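Local coordinates for Phosphoglucomutase/phosphomannomutase family protein (Burkholderia thailandensis, PDB 3UW2) that probably moves a phosphoryl group within phosphorylated sugars, as members of the phosphohexose mutase family do, and binds a metal ion, at residues Lys39-Asp44 with Pro76-Ala81. Numbering follows the deposited sequence.
With EDO (1,2-ethanediol), chain D.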
# COMPACT_ATOMS: atom_id res chain seq x y z
N LYS A 39 -5.53 23.69 -8.27
CA LYS A 39 -5.57 24.36 -6.96
C LYS A 39 -4.25 24.32 -6.22
O LYS A 39 -3.76 25.34 -5.80
CB LYS A 39 -6.62 23.74 -6.04
CG LYS A 39 -8.00 23.71 -6.65
CD LYS A 39 -8.97 23.74 -5.49
CE LYS A 39 -9.47 22.35 -5.11
NZ LYS A 39 -10.89 22.24 -5.59
N THR A 40 -3.69 23.14 -5.98
CA THR A 40 -2.37 23.11 -5.37
C THR A 40 -1.34 22.42 -6.27
O THR A 40 -0.17 22.32 -5.95
CB THR A 40 -2.43 22.41 -4.00
OG1 THR A 40 -3.11 21.18 -4.18
CG2 THR A 40 -3.23 23.29 -2.97
N LEU A 41 -1.77 21.92 -7.41
CA LEU A 41 -0.85 21.15 -8.23
C LEU A 41 -0.99 21.57 -9.69
O LEU A 41 -2.11 21.73 -10.17
CB LEU A 41 -1.23 19.67 -8.06
CG LEU A 41 -0.29 18.57 -8.41
CD1 LEU A 41 0.88 18.82 -7.48
CD2 LEU A 41 -0.94 17.20 -8.11
N ASP A 42 0.13 21.76 -10.40
CA ASP A 42 0.08 22.10 -11.83
C ASP A 42 1.46 21.74 -12.40
O ASP A 42 2.30 21.16 -11.66
CB ASP A 42 -0.34 23.60 -12.08
CG ASP A 42 0.61 24.60 -11.45
OD1 ASP A 42 1.78 24.27 -11.11
OD2 ASP A 42 0.16 25.76 -11.27
N ALA A 43 1.70 22.03 -13.67
CA ALA A 43 3.02 21.73 -14.28
C ALA A 43 4.18 22.42 -13.54
O ALA A 43 5.23 21.82 -13.42
CB ALA A 43 3.07 22.14 -15.74
N ASP A 44 4.01 23.69 -13.10
CA ASP A 44 5.10 24.42 -12.43
C ASP A 44 5.48 23.72 -11.17
O ASP A 44 6.68 23.60 -10.86
CB ASP A 44 4.74 25.90 -12.09
CG ASP A 44 4.56 26.76 -13.35
OD1 ASP A 44 5.28 26.55 -14.34
OD2 ASP A 44 3.67 27.64 -13.36
N PRO A 76 -0.19 12.82 -17.99
CA PRO A 76 0.88 13.03 -19.04
C PRO A 76 1.56 14.41 -18.84
O PRO A 76 2.76 14.56 -18.97
CB PRO A 76 0.08 13.04 -20.35
CG PRO A 76 -1.12 12.16 -20.06
CD PRO A 76 -1.49 12.42 -18.58
N GLU A 77 0.76 15.43 -18.48
CA GLU A 77 1.36 16.80 -18.39
C GLU A 77 2.33 16.84 -17.17
O GLU A 77 3.43 17.41 -17.23
CB GLU A 77 0.27 17.85 -18.18
CG GLU A 77 0.83 19.29 -18.08
CD GLU A 77 -0.26 20.36 -17.89
OE1 GLU A 77 -1.44 19.99 -17.75
OE2 GLU A 77 0.07 21.58 -17.88
N LEU A 78 1.86 16.35 -16.03
CA LEU A 78 2.69 16.42 -14.79
C LEU A 78 3.97 15.58 -14.89
O LEU A 78 5.05 16.05 -14.46
CB LEU A 78 1.91 15.93 -13.58
CG LEU A 78 0.73 16.82 -13.22
CD1 LEU A 78 0.03 16.25 -12.00
CD2 LEU A 78 1.18 18.22 -12.94
N VAL A 79 3.88 14.35 -15.47
CA VAL A 79 5.11 13.52 -15.57
C VAL A 79 6.08 14.18 -16.54
O VAL A 79 7.28 14.15 -16.35
CB VAL A 79 4.87 12.02 -15.99
CG1 VAL A 79 4.65 11.82 -17.48
CG2 VAL A 79 6.07 11.15 -15.65
N GLY A 80 5.58 14.81 -17.60
CA GLY A 80 6.51 15.59 -18.47
C GLY A 80 7.18 16.78 -17.72
O GLY A 80 8.36 17.00 -17.89
N ALA A 81 6.45 17.53 -16.88
CA ALA A 81 7.00 18.67 -16.16
C ALA A 81 8.01 18.16 -15.14
O ALA A 81 9.06 18.77 -14.86
CB ALA A 81 5.86 19.48 -15.45
C1 EDO D . 10.96 15.27 -21.53
O1 EDO D . 11.81 15.87 -20.48
C2 EDO D . 9.63 14.69 -20.96
O2 EDO D . 8.79 15.85 -20.74
O HOH W 1 -0.38 22.74 -15.58
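A43 and A81 bring the start of helix 43-59 against helix 75-88: their CB atoms are 3.9 Å apart, and A81 CB approaches the backbone carbonyl A43 O to 3.2 Å. The small alanine methyls are consistent with the close approach of the backbones here; the nearest CA pair is A43 with L78, at 5.3 Å.

L78 sends its two methyls to different parts of 39-44. L78 CD1 makes the apolar contact with L41 CD2 at 4.1 Å, while L78 CD2 packs on a peptide carbonyl, 3.4 Å from D42 O. The two leucine side chains cross at about a right angle, so they meet through methyl ends rather than along their lengths. L41 has CG anti to its own backbone N (chi1 -161°), which brings its CD2 closer to L78 than its CB lies. Both leucines also touch N137 of strand 136-143.

The polar link is indirect, since no hydrogen bond joins the segments. One water accepts from A43 N at 2.9 Å and donates to E77 OE2 at 2.6 Å. The glutamate spans this distance because it is fully extended (chi1 -180°, chi2 179°). The water thereby occupies an N-H in the first turn of helix 43-59, while D42, the N-cap residue, accepts from V45 N through OD1.

The arrangement is a capped helix start packed beside a neighbouring helix, with L41 and L78 resting against strand 136-143 of the sheet, as expected of the layered alpha/beta/alpha domain I of phosphohexose mutases.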